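Alkylpurine DNA glycosylase AlkC (Pseudomonas fluorescens, PDB 5VHV) excises alkylated purine bases from damaged DNA, initiating base excision repair without flipping the damaged nucleotide out of the helix. Local coordinates at residues L258-I271 with G349-A361. Residues are numbered along the deposited sequence; the frame is centred on the assembly and turned at random. Where two conformers were deposited one is given.
Sequences LMVTPAVINLGERI and GERLGSAEFELRA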
loop_
_atom_site.group_PDB
_atom_site.type_symbol
_atom_site.label_atom_id
_atom_site.label_comp_id
_atom_site.label_asym_id
_atom_site.label_seq_id
_atom_site.Cartn_x
_atom_site.Cartn_y
_atom_site.Cartn_z
ATOM N N LEU A 258 -31.060 12.189 10.683
ATOM C CA LEU A 258 -30.241 11.039 10.299
ATOM C C LEU A 258 -31.121 9.984 9.652
ATOM O O LEU A 258 -32.166 9.623 10.195
ATOM C CB LEU A 258 -29.518 10.455 11.516
ATOM C CG LEU A 258 -28.791 9.116 11.275
ATOM C CD1 LEU A 258 -27.705 9.250 10.245
ATOM C CD2 LEU A 258 -28.189 8.537 12.551
ATOM N N MET A 259 -30.735 9.529 8.469
ATOM C CA MET A 259 -31.497 8.479 7.820
ATOM C C MET A 259 -30.613 7.702 6.861
ATOM O O MET A 259 -29.595 8.204 6.361
ATOM C CB MET A 259 -32.708 9.057 7.076
ATOM C CG MET A 259 -32.379 9.863 5.849
ATOM S SD MET A 259 -33.872 10.633 5.110
ATOM C CE MET A 259 -34.097 12.007 6.221
ATOM N N VAL A 260 -31.013 6.463 6.619
ATOM C CA VAL A 260 -30.507 5.673 5.505
ATOM C C VAL A 260 -31.709 5.291 4.659
ATOM O O VAL A 260 -32.719 4.817 5.192
ATOM C CB VAL A 260 -29.729 4.437 5.988
ATOM C CG1 VAL A 260 -29.348 3.546 4.827
ATOM C CG2 VAL A 260 -28.474 4.862 6.726
ATOM N N THR A 261 -31.630 5.556 3.364
ATOM C CA THR A 261 -32.704 5.221 2.448
ATOM C C THR A 261 -32.132 4.524 1.228
ATOM O O THR A 261 -30.980 4.780 0.846
ATOM C CB THR A 261 -33.470 6.466 1.996
ATOM O OG1 THR A 261 -32.581 7.316 1.284
ATOM C CG2 THR A 261 -33.998 7.208 3.176
ATOM N N PRO A 262 -32.890 3.599 0.616
ATOM C CA PRO A 262 -34.166 3.057 1.100
ATOM C C PRO A 262 -33.974 2.195 2.334
ATOM O O PRO A 262 -32.871 1.747 2.607
ATOM C CB PRO A 262 -34.665 2.187 -0.059
ATOM C CG PRO A 262 -33.737 2.465 -1.234
ATOM C CD PRO A 262 -32.454 2.950 -0.630
ATOM N N ALA A 263 -35.068 1.938 3.051
ATOM C CA ALA A 263 -34.995 1.101 4.248
ATOM C C ALA A 263 -34.700 -0.353 3.903
ATOM O O ALA A 263 -34.149 -1.089 4.731
ATOM C CB ALA A 263 -36.316 1.203 5.010
ATOM N N VAL A 264 -35.074 -0.787 2.701
ATOM C CA VAL A 264 -34.904 -2.167 2.257
ATOM C C VAL A 264 -34.406 -2.145 0.821
ATOM O O VAL A 264 -35.006 -1.480 -0.033
ATOM C CB VAL A 264 -36.224 -2.960 2.348
ATOM C CG1 VAL A 264 -35.970 -4.436 2.061
ATOM C CG2 VAL A 264 -36.875 -2.766 3.714
ATOM N N ILE A 265 -33.325 -2.881 0.549
ATOM C CA ILE A 265 -32.740 -2.937 -0.784
ATOM C C ILE A 265 -32.518 -4.384 -1.197
ATOM O O ILE A 265 -32.378 -5.284 -0.367
ATOM C CB ILE A 265 -31.402 -2.168 -0.895
ATOM C CG1 ILE A 265 -30.383 -2.685 0.124
ATOM C CG2 ILE A 265 -31.619 -0.680 -0.754
ATOM C CD1 ILE A 265 -28.938 -2.403 -0.309
ATOM N N ASN A 266 -32.490 -4.597 -2.511
ATOM C CA ASN A 266 -31.901 -5.797 -3.081
ATOM C C ASN A 266 -30.421 -5.567 -3.327
ATOM O O ASN A 266 -29.970 -4.439 -3.542
ATOM C CB ASN A 266 -32.578 -6.177 -4.398
ATOM C CG ASN A 266 -34.047 -6.415 -4.239
ATOM O OD1 ASN A 266 -34.470 -7.101 -3.325
ATOM N ND2 ASN A 266 -34.840 -5.833 -5.126
ATOM N N LEU A 267 -29.666 -6.655 -3.309
ATOM C CA LEU A 267 -28.267 -6.589 -3.677
ATOM C C LEU A 267 -28.137 -5.978 -5.065
ATOM O O LEU A 267 -28.891 -6.321 -5.983
ATOM C CB LEU A 267 -27.666 -7.992 -3.630
ATOM C CG LEU A 267 -26.163 -8.180 -3.472
ATOM C CD1 LEU A 267 -25.597 -7.355 -2.342
ATOM C CD2 LEU A 267 -25.851 -9.661 -3.237
ATOM N N GLY A 268 -27.197 -5.050 -5.206
ATOM C CA GLY A 268 -27.003 -4.297 -6.419
ATOM C C GLY A 268 -27.490 -2.868 -6.356
ATOM O O GLY A 268 -27.103 -2.063 -7.222
ATOM N N GLU A 269 -28.342 -2.531 -5.386
ATOM C CA GLU A 269 -28.886 -1.189 -5.264
ATOM C C GLU A 269 -27.945 -0.298 -4.445
ATOM O O GLU A 269 -26.956 -0.751 -3.866
ATOM C CB GLU A 269 -30.267 -1.217 -4.607
ATOM C CG GLU A 269 -31.380 -1.844 -5.417
ATOM C CD GLU A 269 -32.707 -1.830 -4.620
ATOM O OE1 GLU A 269 -33.247 -2.904 -4.329
ATOM O OE2 GLU A 269 -33.176 -0.731 -4.239
ATOM N N ARG A 270 -28.275 0.985 -4.399
ATOM C CA ARG A 270 -27.554 1.960 -3.592
ATOM C C ARG A 270 -28.323 2.294 -2.328
ATOM O O ARG A 270 -29.553 2.375 -2.330
ATOM C CB ARG A 270 -27.341 3.271 -4.357
ATOM C CG ARG A 270 -26.115 3.315 -5.271
ATOM C CD ARG A 270 -26.330 2.623 -6.585
ATOM N NE ARG A 270 -25.223 2.845 -7.526
ATOM C CZ ARG A 270 -25.038 2.120 -8.624
ATOM N NH1 ARG A 270 -25.876 1.137 -8.925
ATOM N NH2 ARG A 270 -24.007 2.366 -9.413
ATOM N N ILE A 271 -27.578 2.561 -1.268
ATOM C CA ILE A 271 -28.117 3.206 -0.084
ATOM C C ILE A 271 -27.609 4.633 -0.056
ATOM O O ILE A 271 -26.614 4.974 -0.695
ATOM C CB ILE A 271 -27.744 2.474 1.215
ATOM C CG1 ILE A 271 -26.216 2.454 1.408
ATOM C CG2 ILE A 271 -28.323 1.076 1.165
ATOM C CD1 ILE A 271 -25.761 2.066 2.819
ATOM N N GLY A 349 -14.376 10.384 16.563
ATOM C CA GLY A 349 -14.162 9.125 17.239
ATOM C C GLY A 349 -15.328 8.641 18.065
ATOM O O GLY A 349 -15.238 7.558 18.654
ATOM N N GLU A 350 -16.414 9.392 18.112
ATOM C CA GLU A 350 -17.562 9.082 18.949
ATOM C C GLU A 350 -18.748 8.712 18.070
ATOM O O GLU A 350 -19.024 9.392 17.083
ATOM C CB GLU A 350 -17.917 10.294 19.831
ATOM C CG GLU A 350 -19.157 10.141 20.692
ATOM C CD GLU A 350 -19.516 11.421 21.450
ATOM O OE1 GLU A 350 -18.916 12.483 21.169
ATOM O OE2 GLU A 350 -20.402 11.365 22.328
ATOM N N ARG A 351 -19.463 7.646 18.439
ATOM C CA ARG A 351 -20.698 7.303 17.740
ATOM C C ARG A 351 -21.799 8.267 18.150
ATOM O O ARG A 351 -22.144 8.352 19.334
ATOM C CB ARG A 351 -21.099 5.869 18.070
ATOM C CG ARG A 351 -20.091 4.847 17.549
ATOM C CD ARG A 351 -20.566 3.410 17.715
ATOM N NE ARG A 351 -19.640 2.446 17.119
ATOM C CZ ARG A 351 -19.868 1.138 17.030
ATOM N NH1 ARG A 351 -20.996 0.615 17.501
ATOM N NH2 ARG A 351 -18.962 0.348 16.467
ATOM N N LEU A 352 -22.364 8.983 17.184
ATOM C CA LEU A 352 -23.399 9.966 17.462
ATOM C C LEU A 352 -24.801 9.517 17.087
ATOM O O LEU A 352 -25.762 10.189 17.470
ATOM C CB LEU A 352 -23.093 11.282 16.728
ATOM C CG LEU A 352 -22.486 12.405 17.560
ATOM C CD1 LEU A 352 -21.302 11.945 18.328
ATOM C CD2 LEU A 352 -22.114 13.577 16.662
ATOM N N GLY A 353 -24.949 8.456 16.305
ATOM C CA GLY A 353 -26.268 7.941 15.990
ATOM C C GLY A 353 -26.129 6.758 15.066
ATOM O O GLY A 353 -25.038 6.452 14.573
ATOM N N SER A 354 -27.256 6.081 14.843
ATOM C CA SER A 354 -27.262 4.926 13.956
ATOM C C SER A 354 -28.577 4.853 13.197
ATOM O O SER A 354 -29.598 5.405 13.611
ATOM C CB SER A 354 -27.042 3.626 14.740
ATOM O OG SER A 354 -28.000 3.516 15.774
ATOM N N ALA A 355 -28.532 4.139 12.077
ATOM C CA ALA A 355 -29.708 3.853 11.270
ATOM C C ALA A 355 -29.510 2.476 10.658
ATOM O O ALA A 355 -28.468 1.850 10.829
ATOM C CB ALA A 355 -29.943 4.924 10.201
ATOM N N GLU A 356 -30.537 1.980 9.979
ATOM C CA GLU A 356 -30.510 0.598 9.523
ATOM C C GLU A 356 -30.978 0.524 8.081
ATOM O O GLU A 356 -31.808 1.319 7.642
ATOM C CB GLU A 356 -31.423 -0.317 10.363
ATOM C CG GLU A 356 -31.162 -0.309 11.849
ATOM C CD GLU A 356 -31.737 0.906 12.540
ATOM O OE1 GLU A 356 -32.937 1.206 12.341
ATOM O OE2 GLU A 356 -30.972 1.572 13.276
ATOM N N PHE A 357 -30.472 -0.466 7.367
ATOM C CA PHE A 357 -31.119 -0.912 6.141
ATOM C C PHE A 357 -31.148 -2.430 6.124
ATOM O O PHE A 357 -30.269 -3.092 6.680
ATOM C CB PHE A 357 -30.432 -0.365 4.882
ATOM C CG PHE A 357 -29.040 -0.894 4.626
ATOM C CD1 PHE A 357 -27.922 -0.278 5.173
ATOM C CD2 PHE A 357 -28.839 -1.981 3.781
ATOM C CE1 PHE A 357 -26.645 -0.754 4.915
ATOM C CE2 PHE A 357 -27.580 -2.443 3.511
ATOM C CZ PHE A 357 -26.472 -1.824 4.073
ATOM N N GLU A 358 -32.175 -2.971 5.475
ATOM C CA GLU A 358 -32.332 -4.406 5.320
ATOM C C GLU A 358 -31.889 -4.807 3.921
ATOM O O GLU A 358 -32.348 -4.225 2.934
ATOM C CB GLU A 358 -33.784 -4.816 5.535
ATOM C CG GLU A 358 -34.011 -6.318 5.486
ATOM C CD GLU A 358 -33.726 -7.023 6.813
ATOM O OE1 GLU A 358 -33.558 -6.352 7.868
ATOM O OE2 GLU A 358 -33.683 -8.269 6.790
ATOM N N LEU A 359 -31.019 -5.800 3.846
ATOM C CA LEU A 359 -30.610 -6.393 2.577
ATOM C C LEU A 359 -31.433 -7.661 2.375
ATOM O O LEU A 359 -31.433 -8.551 3.236
ATOM C CB LEU A 359 -29.108 -6.695 2.563
ATOM C CG LEU A 359 -28.543 -7.370 1.322
ATOM C CD1 LEU A 359 -28.825 -6.530 0.085
ATOM C CD2 LEU A 359 -27.029 -7.577 1.484
ATOM N N ARG A 360 -32.171 -7.722 1.266
ATOM C CA ARG A 360 -33.136 -8.800 1.058
ATOM C C ARG A 360 -32.423 -10.084 0.656
ATOM O O ARG A 360 -31.350 -10.053 0.051
ATOM C CB ARG A 360 -34.153 -8.434 -0.030
ATOM C CG ARG A 360 -35.312 -7.575 0.429
ATOM C CD ARG A 360 -36.460 -7.644 -0.585
ATOM N NE ARG A 360 -37.389 -6.527 -0.454
ATOM C CZ ARG A 360 -37.238 -5.343 -1.043
ATOM N NH1 ARG A 360 -36.189 -5.097 -1.818
ATOM N NH2 ARG A 360 -38.145 -4.397 -0.857
ATOM N N ALA A 361 -33.040 -11.222 0.987
ATOM C CA ALA A 361 -32.514 -12.519 0.562
ATOM C C ALA A 361 -32.736 -12.731 -0.935
ATOM O O ALA A 361 -33.721 -12.253 -1.498
ATOM C CB ALA A 361 -33.158 -13.633 1.349
HETATM O O HOH W 1 -33.884 3.005 6.808
HETATM O O HOH W 2 -37.711 -1.496 -1.602
HETATM O O HOH W 3 -35.698 -2.728 -3.442
#
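Val264 and Glu358, and after them Ile265 and Leu359, pair as parallel neighbours, consistent with the A' and G strands of an immunoglobulin-like beta-sandwich, a worked example of a first strand switching at a cis-proline, here Pro262, to pair with the last. Three backbone bonds zip this stretch: Glu358 N to Ala263 O, Ile265 N to Glu358 O (2.9 Å) and Arg360 N to Ile265 O. Upstream of the switch, at Val260 O and Glu356 O, one water spans the strands instead. The apolar contacts centre on Phe357. Ile271 lays CG2 over one ring face, 4.0 Å from the centroid, and sets CD1 3.6 Å from Phe357 CE1, while Val260 CG1 and Ile265 CG1 approach obliquely; His341 stacks on the ring as well. An alanine in place of Phe357 would probably leave Ile271 CG2 without its CH-pi partner and open a gap between Val260 and Ile265. Arg360, extended from CG to NE, combines packing with polar contacts. Val264 CG1 lies over one face of its guanidinium, 3.4 Å above the plane of that group. Arg360 NH1 donates to Asn266 OD1 (3.0 Å) from above the amide carbonyl plane, and a water links the same NH1 to Glu269 OE1.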